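Local coordinates for protein probable TonB-dependent siderophore receptor PirA (Acinetobacter baumannii, PDB 5FR8) that probably carries out the first step of iron uptake by binding iron-chelating siderophores at the outer membrane, possibly including ferric enterobactin with micromolar affinity, at residues N73-Q78 / L615-I620; D218-I223 / Q706-S711; G224-G229 / N272-A277; K648-A653 / S668-S673. All coordinates share one frame; numbering follows the deposited sequence.

Contact 1: residues N73-Q78 / L615-I620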
loop_
_atom_site.group_PDB
_atom_site.type_symbol
_atom_site.label_atom_id
_atom_site.label_comp_id
_atom_site.label_asym_id
_atom_site.label_seq_id
_atom_site.Cartn_x
_atom_site.Cartn_y
_atom_site.Cartn_z
ATOM N N ASN A 73 -8.427 2.821 2.295
ATOM C CA ASN A 73 -7.530 3.954 2.051
ATOM C C ASN A 73 -7.760 5.080 3.026
ATOM O O ASN A 73 -6.905 5.930 3.200
ATOM C CB ASN A 73 -7.735 4.472 0.626
ATOM C CG ASN A 73 -6.469 4.976 -0.004
ATOM O OD1 ASN A 73 -5.537 4.195 -0.297
ATOM N ND2 ASN A 73 -6.439 6.276 -0.283
ATOM N N SER A 74 -8.918 5.136 3.650
ATOM C CA SER A 74 -9.107 6.141 4.687
ATOM C C SER A 74 -10.116 5.684 5.729
ATOM O O SER A 74 -10.982 4.862 5.467
ATOM C CB SER A 74 -9.534 7.475 4.078
ATOM O OG SER A 74 -10.938 7.595 4.059
ATOM N N ALA A 75 -9.999 6.236 6.919
ATOM C CA ALA A 75 -10.800 5.811 8.038
ATOM C C ALA A 75 -12.282 6.219 7.939
ATOM O O ALA A 75 -13.050 5.990 8.887
ATOM C CB ALA A 75 -10.194 6.355 9.303
ATOM N N THR A 76 -12.689 6.797 6.811
ATOM C CA THR A 76 -14.082 7.139 6.621
ATOM C C THR A 76 -14.895 5.896 6.309
ATOM O O THR A 76 -16.119 5.921 6.401
ATOM C CB THR A 76 -14.320 8.232 5.526
ATOM O OG1 THR A 76 -13.975 7.745 4.219
ATOM C CG2 THR A 76 -13.521 9.516 5.839
ATOM N N GLY A 77 -14.237 4.803 5.948
ATOM C CA GLY A 77 -14.979 3.602 5.523
ATOM C C GLY A 77 -15.426 3.533 4.063
ATOM O O GLY A 77 -15.825 2.461 3.609
ATOM N N GLN A 78 -15.396 4.649 3.323
ATOM C CA GLN A 78 -15.882 4.643 1.937
ATOM C C GLN A 78 -14.925 3.845 1.074
ATOM O O GLN A 78 -13.707 3.956 1.189
ATOM C CB GLN A 78 -16.022 6.049 1.370
ATOM C CG GLN A 78 -17.090 6.883 2.052
ATOM C CD GLN A 78 -16.967 8.376 1.761
ATOM O OE1 GLN A 78 -15.875 8.884 1.496
ATOM N NE2 GLN A 78 -18.087 9.085 1.834
ATOM N N LEU A 615 -6.286 7.414 12.439
ATOM C CA LEU A 615 -5.773 7.616 11.097
ATOM C C LEU A 615 -6.366 6.581 10.161
ATOM O O LEU A 615 -6.595 6.846 9.003
ATOM C CB LEU A 615 -4.251 7.521 11.093
ATOM C CG LEU A 615 -3.562 8.654 11.867
ATOM C CD1 LEU A 615 -2.056 8.391 12.019
ATOM C CD2 LEU A 615 -3.778 10.000 11.169
ATOM N N SER A 616 -6.638 5.399 10.677
ATOM C CA SER A 616 -6.875 4.251 9.827
ATOM C C SER A 616 -7.561 3.128 10.619
ATOM O O SER A 616 -7.115 2.743 11.668
ATOM C CB SER A 616 -5.538 3.780 9.306
ATOM O OG SER A 616 -5.653 2.454 8.889
ATOM N N LEU A 617 -8.651 2.600 10.106
ATOM C CA LEU A 617 -9.426 1.616 10.829
ATOM C C LEU A 617 -8.654 0.303 10.938
ATOM O O LEU A 617 -8.490 -0.388 9.961
ATOM C CB LEU A 617 -10.751 1.382 10.099
ATOM C CG LEU A 617 -11.962 2.265 10.415
ATOM C CD1 LEU A 617 -11.547 3.628 10.914
ATOM C CD2 LEU A 617 -12.860 2.401 9.188
ATOM N N VAL A 618 -8.193 -0.030 12.136
ATOM C CA VAL A 618 -7.427 -1.258 12.375
ATOM C C VAL A 618 -7.739 -1.795 13.760
ATOM O O VAL A 618 -8.017 -1.023 14.681
ATOM C CB VAL A 618 -5.913 -1.037 12.338
ATOM C CG1 VAL A 618 -5.483 -0.426 11.005
ATOM C CG2 VAL A 618 -5.469 -0.175 13.510
ATOM N N PRO A 619 -7.701 -3.127 13.910
ATOM C CA PRO A 619 -8.091 -3.699 15.187
ATOM C C PRO A 619 -7.157 -3.187 16.287
ATOM O O PRO A 619 -6.011 -2.915 16.026
ATOM C CB PRO A 619 -7.925 -5.212 14.961
ATOM C CG PRO A 619 -7.969 -5.397 13.481
ATOM C CD PRO A 619 -7.331 -4.158 12.925
ATOM N N ILE A 620 -7.670 -3.046 17.495
ATOM C CA ILE A 620 -6.886 -2.564 18.599
ATOM C C ILE A 620 -5.794 -3.574 18.945
ATOM O O ILE A 620 -4.688 -3.181 19.355
ATOM C CB ILE A 620 -7.771 -2.255 19.824
ATOM C CG1 ILE A 620 -6.937 -1.628 20.931
ATOM C CG2 ILE A 620 -8.481 -3.494 20.340
ATOM C CD1 ILE A 620 -7.790 -1.119 22.062
#
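L615 meets A75 through its backbone rather than its side chain: its carbonyl O lies 3.6 Å from A75 CB, while its leucine branch packs on A578 and I580 of strand 564-591. S616 continues the same backbone surface, with its N 3.9 Å from A75 CB, so the methyl rests against the peptide link joining L615 and S616. S616 turns its side chain from A75 at the CB, and its hydroxyl is hydrogen-bonded to D86 of the plug, which gives this loop a polar hold beside the apolar one. L617 supplies the main side-chain contact. Its CG stands anti to its own carbonyl carbon (chi1 -88°), a setting that carries both methyls to A75. CD1 lies 3.4 Å from A75 CB and also touches the A75 carbonyl O, CD2 lies 3.6 Å from that same O, and CD2 is only loosely near G77 N. A75 sits in a type I turn from S74 to G77, closed by the bond from G77 N to S74 O (3.3 Å) and reinforced by a hydrogen bond between T76 OG1 and S74 OG at 3.0 Å. Further along, L617 O accepts a bond from T71, V618 and P619 lean on N69, and I620 enters the barrel wall by backbone pairing with M603 and R646. No hydrogen bond joins 73-78 to 615-620. Such packing belongs to the TonB-dependent receptor fold, in which an N-terminal plug domain sits inside the barrel of the same chain; here a plug turn meets the loop between strands 594-608 and 621-630.

Contact 2: residues D218-I223 / Q706-S711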
loop_
_atom_site.group_PDB
_atom_site.type_symbol
_atom_site.label_atom_id
_atom_site.label_comp_id
_atom_site.label_asym_id
_atom_site.label_seq_id
_atom_site.Cartn_x
_atom_site.Cartn_y
_atom_site.Cartn_z
ATOM N N ASP A 218 -25.478 -8.526 -4.833
ATOM C CA ASP A 218 -26.443 -8.554 -3.739
ATOM C C ASP A 218 -25.934 -9.310 -2.500
ATOM O O ASP A 218 -26.697 -9.604 -1.592
ATOM C CB ASP A 218 -27.801 -9.104 -4.240
ATOM C CG ASP A 218 -27.736 -10.566 -4.733
ATOM O OD1 ASP A 218 -26.616 -11.118 -4.887
ATOM O OD2 ASP A 218 -28.837 -11.166 -4.965
ATOM N N ILE A 219 -24.638 -9.600 -2.457
ATOM C CA ILE A 219 -24.075 -10.392 -1.364
ATOM C C ILE A 219 -24.406 -9.796 0.007
ATOM O O ILE A 219 -24.670 -10.538 0.959
ATOM C CB ILE A 219 -22.543 -10.570 -1.508
ATOM C CG1 ILE A 219 -22.008 -11.429 -0.351
ATOM C CG2 ILE A 219 -21.857 -9.220 -1.526
ATOM C CD1 ILE A 219 -20.660 -12.072 -0.608
ATOM N N ASN A 220 -24.403 -8.466 0.098
ATOM C CA ASN A 220 -24.562 -7.771 1.388
ATOM C C ASN A 220 -25.985 -7.384 1.740
ATOM O O ASN A 220 -26.181 -6.654 2.683
ATOM C CB ASN A 220 -23.738 -6.497 1.396
ATOM C CG ASN A 220 -22.255 -6.769 1.489
ATOM O OD1 ASN A 220 -21.808 -7.546 2.315
ATOM N ND2 ASN A 220 -21.486 -6.118 0.638
ATOM N N LYS A 221 -26.960 -7.878 0.989
ATOM C CA LYS A 221 -28.354 -7.451 1.120
ATOM C C LYS A 221 -29.068 -7.972 2.394
ATOM O O LYS A 221 -29.925 -7.286 2.968
ATOM C CB LYS A 221 -29.139 -7.886 -0.132
ATOM C CG LYS A 221 -30.434 -7.123 -0.361
ATOM C CD LYS A 221 -31.092 -7.570 -1.653
ATOM C CE LYS A 221 -32.167 -6.595 -2.083
ATOM N NZ LYS A 221 -32.615 -6.869 -3.474
ATOM N N SER A 222 -28.695 -9.179 2.826
ATOM C CA SER A 222 -29.384 -9.870 3.916
ATOM C C SER A 222 -29.257 -9.146 5.229
ATOM O O SER A 222 -29.752 -9.639 6.219
ATOM C CB SER A 222 -28.869 -11.304 4.073
ATOM O OG SER A 222 -27.461 -11.361 3.891
ATOM N N ILE A 223 -28.601 -7.990 5.260
ATOM C CA ILE A 223 -28.566 -7.160 6.479
ATOM C C ILE A 223 -28.914 -5.718 6.157
ATOM O O ILE A 223 -28.445 -4.807 6.837
ATOM C CB ILE A 223 -27.174 -7.118 7.145
ATOM C CG1 ILE A 223 -26.513 -8.495 7.179
ATOM C CG2 ILE A 223 -27.267 -6.574 8.572
ATOM C CD1 ILE A 223 -25.012 -8.388 7.375
ATOM N N GLN A 706 -18.130 -15.341 8.854
ATOM C CA GLN A 706 -18.338 -14.514 7.685
ATOM C C GLN A 706 -19.032 -13.207 7.996
ATOM O O GLN A 706 -20.190 -13.189 8.393
ATOM C CB GLN A 706 -19.187 -15.240 6.655
ATOM C CG GLN A 706 -19.399 -14.381 5.426
ATOM C CD GLN A 706 -20.492 -14.877 4.543
ATOM O OE1 GLN A 706 -21.575 -15.248 5.033
ATOM N NE2 GLN A 706 -20.251 -14.863 3.227
ATOM N N ILE A 707 -18.340 -12.102 7.757
ATOM C CA ILE A 707 -18.952 -10.798 7.964
ATOM C C ILE A 707 -19.257 -10.105 6.635
ATOM O O ILE A 707 -18.402 -10.074 5.741
ATOM C CB ILE A 707 -18.060 -9.886 8.806
ATOM C CG1 ILE A 707 -17.598 -10.588 10.074
ATOM C CG2 ILE A 707 -18.820 -8.629 9.173
ATOM C CD1 ILE A 707 -16.290 -10.023 10.621
ATOM N N LEU A 708 -20.461 -9.531 6.546
ATOM C CA LEU A 708 -20.921 -8.765 5.382
ATOM C C LEU A 708 -20.798 -7.266 5.590
ATOM O O LEU A 708 -20.913 -6.771 6.700
ATOM C CB LEU A 708 -22.378 -9.063 5.103
ATOM C CG LEU A 708 -22.742 -10.542 5.010
ATOM C CD1 LEU A 708 -24.218 -10.693 4.727
ATOM C CD2 LEU A 708 -21.905 -11.225 3.937
ATOM N N ARG A 709 -20.529 -6.545 4.513
ATOM C CA ARG A 709 -20.261 -5.116 4.600
ATOM C C ARG A 709 -21.550 -4.337 4.746
ATOM O O ARG A 709 -22.470 -4.474 3.934
ATOM C CB ARG A 709 -19.502 -4.630 3.373
ATOM C CG ARG A 709 -19.151 -3.154 3.393
ATOM C CD ARG A 709 -18.364 -2.848 2.142
ATOM N NE ARG A 709 -18.105 -1.427 1.918
ATOM C CZ ARG A 709 -18.009 -0.880 0.710
ATOM N NH1 ARG A 709 -18.185 -1.631 -0.388
ATOM N NH2 ARG A 709 -17.749 0.420 0.603
ATOM N N ASP A 710 -21.590 -3.521 5.793
ATOM C CA ASP A 710 -22.782 -2.790 6.177
ATOM C C ASP A 710 -22.625 -1.373 5.686
ATOM O O ASP A 710 -21.707 -0.677 6.106
ATOM C CB ASP A 710 -22.895 -2.809 7.697
ATOM C CG ASP A 710 -24.234 -2.342 8.206
ATOM O OD1 ASP A 710 -24.912 -1.592 7.487
ATOM O OD2 ASP A 710 -24.598 -2.724 9.349
ATOM N N SER A 711 -23.512 -0.957 4.788
ATOM C CA SER A 711 -23.562 0.433 4.368
ATOM C C SER A 711 -24.069 1.356 5.465
ATOM O O SER A 711 -23.674 2.519 5.523
ATOM C CB SER A 711 -24.441 0.590 3.145
ATOM O OG SER A 711 -25.731 0.100 3.431
#
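L708 lies between N220 and I223 and loses more surface to the contact than any other residue of either segment. Its CB sits 3.5 Å from I223 CD1; its CD1 comes 3.4 Å from S222 OG and 3.8 Å from I219 O, while CD2 lies loosely against I219 CG1. With CG of L708 anti to the carbonyl carbon (chi1 -51°), the branched end is directed against the type I turn D218-K221 and the two residues after it. N220 passes L708 in the opposite sense and places its OD1 3.2 Å from L708 CB. The same oxygen accepts the backbone N of R709 at 2.7 Å, in a bent bond (136° at the hydrogen) whose donor stands well above the amide carbonyl plane. N719 is a second donor to OD1, and N220 ND2 donates to A227 O. The amide is thus fixed at both ends and its rotation is settled. R709 extends away from the contact toward A228 and D268. Two barrel loops, 213-231 and 701-723, meet here around a leucine set among both apolar and oxygen atoms, with I223 its main apolar partner. The single crossing bond uses a backbone N-H and so does not depend on the identity of the R709 side chain, while L708 contributes the largest share of buried surface.

Contact 3: residues G224-G229 / N272-A277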
loop_
_atom_site.group_PDB
_atom_site.type_symbol
_atom_site.label_atom_id
_atom_site.label_comp_id
_atom_site.label_asym_id
_atom_site.label_seq_id
_atom_site.Cartn_x
_atom_site.Cartn_y
_atom_site.Cartn_z
ATOM N N GLY A 224 -29.716 -5.509 5.113
ATOM C CA GLY A 224 -30.228 -4.174 4.776
ATOM C C GLY A 224 -29.208 -3.254 4.136
ATOM O O GLY A 224 -29.376 -2.036 4.150
ATOM N N SER A 225 -28.149 -3.826 3.564
ATOM C CA SER A 225 -26.991 -3.053 3.122
ATOM C C SER A 225 -26.902 -2.987 1.597
ATOM O O SER A 225 -27.136 -3.982 0.887
ATOM C CB SER A 225 -25.680 -3.625 3.706
ATOM O OG SER A 225 -24.532 -2.893 3.262
ATOM N N THR A 226 -26.538 -1.796 1.121
ATOM C CA THR A 226 -26.419 -1.510 -0.297
ATOM C C THR A 226 -24.963 -1.432 -0.755
ATOM O O THR A 226 -24.689 -1.139 -1.918
ATOM C CB THR A 226 -27.068 -0.164 -0.602
ATOM O OG1 THR A 226 -26.600 0.793 0.360
ATOM C CG2 THR A 226 -28.599 -0.280 -0.541
ATOM N N ALA A 227 -24.038 -1.695 0.160
ATOM C CA ALA A 227 -22.631 -1.646 -0.186
ATOM C C ALA A 227 -22.266 -2.849 -1.011
ATOM O O ALA A 227 -22.791 -3.932 -0.792
ATOM C CB ALA A 227 -21.764 -1.588 1.049
ATOM N N ALA A 228 -21.360 -2.649 -1.961
ATOM C CA ALA A 228 -20.911 -3.723 -2.811
ATOM C C ALA A 228 -19.911 -4.621 -2.102
ATOM O O ALA A 228 -19.219 -4.198 -1.172
ATOM C CB ALA A 228 -20.278 -3.145 -4.053
ATOM N N GLY A 229 -19.825 -5.860 -2.576
ATOM C CA GLY A 229 -18.810 -6.800 -2.124
ATOM C C GLY A 229 -17.496 -6.500 -2.811
ATOM O O GLY A 229 -17.271 -5.395 -3.313
ATOM N N ASN A 272 -22.327 4.141 -1.686
ATOM C CA ASN A 272 -23.030 2.855 -1.566
ATOM C C ASN A 272 -24.460 2.850 -2.093
ATOM O O ASN A 272 -25.346 2.262 -1.467
ATOM C CB ASN A 272 -23.044 2.370 -0.112
ATOM C CG ASN A 272 -21.678 1.933 0.363
ATOM O OD1 ASN A 272 -20.897 1.334 -0.380
ATOM N ND2 ASN A 272 -21.377 2.243 1.599
ATOM N N ALA A 273 -24.682 3.483 -3.240
ATOM C CA ALA A 273 -25.998 3.488 -3.856
ATOM C C ALA A 273 -26.489 2.057 -4.038
ATOM O O ALA A 273 -25.699 1.110 -3.999
ATOM C CB ALA A 273 -25.956 4.201 -5.205
ATOM N N ASN A 274 -27.791 1.897 -4.265
ATOM C CA ASN A 274 -28.324 0.577 -4.567
ATOM C C ASN A 274 -28.088 0.241 -6.035
ATOM O O ASN A 274 -28.877 0.614 -6.919
ATOM C CB ASN A 274 -29.806 0.473 -4.231
ATOM C CG ASN A 274 -30.331 -0.942 -4.383
ATOM O OD1 ASN A 274 -29.568 -1.890 -4.588
ATOM N ND2 ASN A 274 -31.640 -1.091 -4.290
ATOM N N ALA A 275 -26.988 -0.478 -6.263
ATOM C CA ALA A 275 -26.524 -0.770 -7.587
ATOM C C ALA A 275 -27.648 -1.320 -8.443
ATOM O O ALA A 275 -27.939 -0.774 -9.498
ATOM C CB ALA A 275 -25.366 -1.747 -7.539
ATOM N N GLU A 276 -28.288 -2.397 -7.990
ATOM C CA GLU A 276 -29.276 -3.108 -8.834
ATOM C C GLU A 276 -30.444 -2.233 -9.277
ATOM O O GLU A 276 -30.999 -2.452 -10.351
ATOM C CB GLU A 276 -29.733 -4.460 -8.243
ATOM C CG GLU A 276 -30.330 -4.465 -6.849
ATOM C CD GLU A 276 -30.522 -5.889 -6.303
ATOM O OE1 GLU A 276 -30.075 -6.853 -6.971
ATOM O OE2 GLU A 276 -31.119 -6.057 -5.206
ATOM N N ALA A 277 -30.785 -1.219 -8.486
ATOM C CA ALA A 277 -31.872 -0.308 -8.847
ATOM C C ALA A 277 -31.353 1.070 -9.281
ATOM O O ALA A 277 -32.054 2.067 -9.158
ATOM C CB ALA A 277 -32.854 -0.179 -7.685
#
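One hydrogen bond crosses between T226 and N272: T226 OG1 donates to N272 O at 2.7 Å, approaching almost in line with the carbonyl (162° at the oxygen). The hydroxyl stands between the backbone N and carbonyl carbon of its own residue (chi1 48°) and faces N272 O, and the methyl, anti to the carbonyl carbon, lies near N274. Within 224-229, a weak bond runs from A227 N to S225 OG. S225 OG is also bonded to R709 O and S711 N, so this hydroxyl ties the loop to a neighbouring one. Both segments belong to long loops between strands of the TonB-dependent receptor barrel: residues 224-229 lie in the loop from strand 201-212 to strand 232-247, and residues 272-277 in the loop from strand 250-264 to strand 290-305. These loops follow one another round the barrel, and the contact packs them side by side. Van der Waals contacts make up the rest. N272 has its CG anti to the carbonyl carbon (chi1 -70°), which sets its carboxamide against A227, with OD1 3.4 Å from A227 CB and CG 3.6 Å from the same methyl. T226 CG2 meets N274 CB at 4.0 Å, the two side chains crossing at about a right angle. Electrostatic attachment lies just beyond the pair: E276 forms a salt bridge with K221, a residue preceding 224-229 in the same loop.

Contact 4: residues K648-A653 / S668-S673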
loop_
_atom_site.group_PDB
_atom_site.type_symbol
_atom_site.label_atom_id
_atom_site.label_comp_id
_atom_site.label_asym_id
_atom_site.label_seq_id
_atom_site.Cartn_x
_atom_site.Cartn_y
_atom_site.Cartn_z
ATOM N N LYS A 648 -12.737 0.016 16.060
ATOM C CA LYS A 648 -13.636 1.158 16.261
ATOM C C LYS A 648 -13.667 2.049 15.026
ATOM O O LYS A 648 -12.680 2.145 14.264
ATOM C CB LYS A 648 -13.260 1.996 17.486
ATOM C CG LYS A 648 -11.825 2.484 17.479
ATOM C CD LYS A 648 -11.548 3.665 18.393
ATOM C CE LYS A 648 -10.026 3.867 18.403
ATOM N NZ LYS A 648 -9.561 5.267 18.664
ATOM N N SER A 649 -14.814 2.702 14.834
ATOM C CA SER A 649 -15.000 3.628 13.738
ATOM C C SER A 649 -14.456 4.977 14.132
ATOM O O SER A 649 -14.174 5.203 15.308
ATOM C CB SER A 649 -16.478 3.814 13.504
ATOM O OG SER A 649 -17.008 4.667 14.505
ATOM N N ARG A 650 -14.328 5.878 13.159
ATOM C CA ARG A 650 -14.082 7.285 13.456
ATOM C C ARG A 650 -15.065 7.709 14.565
ATOM O O ARG A 650 -16.205 7.276 14.566
ATOM C CB ARG A 650 -14.259 8.157 12.202
ATOM C CG ARG A 650 -13.144 8.040 11.169
ATOM C CD ARG A 650 -13.491 8.741 9.850
ATOM N NE ARG A 650 -13.606 10.192 10.028
ATOM C CZ ARG A 650 -14.753 10.868 10.053
ATOM N NH1 ARG A 650 -15.912 10.237 9.875
ATOM N NH2 ARG A 650 -14.746 12.186 10.248
ATOM N N GLN A 651 -14.602 8.527 15.514
ATOM C CA GLN A 651 -15.377 8.876 16.700
ATOM C C GLN A 651 -15.946 10.289 16.687
ATOM O O GLN A 651 -16.847 10.587 17.495
ATOM C CB GLN A 651 -14.527 8.745 17.959
ATOM C CG GLN A 651 -14.125 7.320 18.280
ATOM C CD GLN A 651 -15.308 6.377 18.382
ATOM O OE1 GLN A 651 -16.233 6.615 19.142
ATOM N NE2 GLN A 651 -15.295 5.316 17.584
ATOM N N PHE A 652 -15.421 11.167 15.819
ATOM C CA PHE A 652 -15.765 12.589 15.907
ATOM C C PHE A 652 -16.038 13.220 14.551
ATOM O O PHE A 652 -15.295 13.046 13.621
ATOM C CB PHE A 652 -14.673 13.403 16.616
ATOM C CG PHE A 652 -14.380 12.944 17.997
ATOM C CD1 PHE A 652 -15.367 12.929 18.958
ATOM C CD2 PHE A 652 -13.086 12.499 18.340
ATOM C CE1 PHE A 652 -15.087 12.496 20.239
ATOM C CE2 PHE A 652 -12.815 12.049 19.624
ATOM C CZ PHE A 652 -13.821 12.054 20.574
ATOM N N ALA A 653 -17.093 14.008 14.500
ATOM C CA ALA A 653 -17.534 14.651 13.293
ATOM C C ALA A 653 -16.552 15.701 12.827
ATOM O O ALA A 653 -15.998 16.428 13.663
ATOM C CB ALA A 653 -18.892 15.287 13.550
ATOM N N SER A 668 -28.740 12.220 10.310
ATOM C CA SER A 668 -27.529 12.005 9.496
ATOM C C SER A 668 -26.251 12.254 10.281
ATOM O O SER A 668 -25.178 12.270 9.695
ATOM C CB SER A 668 -27.516 12.933 8.271
ATOM O OG SER A 668 -28.726 12.863 7.551
ATOM N N ALA A 669 -26.364 12.483 11.589
ATOM C CA ALA A 669 -25.182 12.731 12.427
ATOM C C ALA A 669 -24.350 11.473 12.557
ATOM O O ALA A 669 -24.817 10.372 12.305
ATOM C CB ALA A 669 -25.579 13.225 13.808
ATOM N N LEU A 670 -23.106 11.642 12.943
ATOM C CA LEU A 670 -22.217 10.516 13.057
ATOM C C LEU A 670 -22.745 9.466 14.046
ATOM O O LEU A 670 -23.298 9.801 15.077
ATOM C CB LEU A 670 -20.846 11.002 13.481
ATOM C CG LEU A 670 -19.751 10.016 13.129
ATOM C CD1 LEU A 670 -19.551 9.950 11.622
ATOM C CD2 LEU A 670 -18.463 10.429 13.835
ATOM N N LYS A 671 -22.554 8.193 13.724
ATOM C CA LYS A 671 -23.049 7.072 14.531
ATOM C C LYS A 671 -21.858 6.105 14.761
ATOM O O LYS A 671 -21.691 5.079 14.077
ATOM C CB LYS A 671 -24.231 6.423 13.780
ATOM C CG LYS A 671 -24.679 5.024 14.197
ATOM C CD LYS A 671 -26.121 4.986 14.712
ATOM C CE LYS A 671 -26.379 3.735 15.549
ATOM N NZ LYS A 671 -27.829 3.536 15.815
ATOM N N PRO A 672 -20.991 6.459 15.721
ATOM C CA PRO A 672 -19.815 5.648 15.996
ATOM C C PRO A 672 -20.225 4.249 16.411
ATOM O O PRO A 672 -21.187 4.106 17.136
ATOM C CB PRO A 672 -19.155 6.391 17.156
ATOM C CG PRO A 672 -19.614 7.800 16.998
ATOM C CD PRO A 672 -21.037 7.646 16.588
ATOM N N SER A 673 -19.511 3.244 15.911
ATOM C CA SER A 673 -19.783 1.843 16.200
ATOM C C SER A 673 -18.476 1.094 16.092
ATOM O O SER A 673 -17.500 1.622 15.577
ATOM C CB SER A 673 -20.791 1.246 15.220
ATOM O OG SER A 673 -20.488 1.588 13.892
#
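R650 and L670 cross at about a right angle, L670 CD1 lying 4.0 Å from R650 NH1 and approaching the guanidinium obliquely. The arginine chain is bent at chi3 (66°), and its charged end is taken by salt bridges to E658 and E654. The other leucine methyl, CD2, presses on the backbone of the opposite segment, 3.7 Å from F652 N. Q651 starts away from 668-673 but folds back at chi2, so its amide crosses P672 obliquely with OE1 3.5 Å from P672 CB. The two segments run antiparallel and form the neck of the long loop joining barrel strands 635-648 and 674-687. One backbone bond extends the pairing of that hairpin, and a second runs to the S649 hydroxyl in place of a main-chain carbonyl. S649 makes both of these hydrogen bonds to S673. Its N donates to S673 O at 3.0 Å, nearly head-on to the carbonyl, and its OG accepts S673 N at 3.2 Å. That hydroxyl in turn donates to R650 O at 2.7 Å, from above the carbonyl plane. Acting as both donor and acceptor, the S649 side chain links the two backbones, whereas the S673 hydroxyl is hydrogen-bonded to S715 of the loop between strands 693-700 and 724-731.

Overall arrangement
Contact 1 is the buried one, and it alone joins plug to barrel; contacts 2, 3 and 4 are partly buried and lie wholly among barrel loops. Its chemistry differs accordingly: apolar packing without a crossing hydrogen bond, where the others each have one or two. Contacts 2 and 3 share the loop 213-231, their centres about 9 Å apart, and touch each other through charged and polar groups. Contact 4 closes a single loop upon itself, and its R650 packs on the plug turn of contact 1, while R709 of contact 2 touches that turn at G77. Contacts 3 and 4 stay separate, about 12 Å apart at nearest atoms.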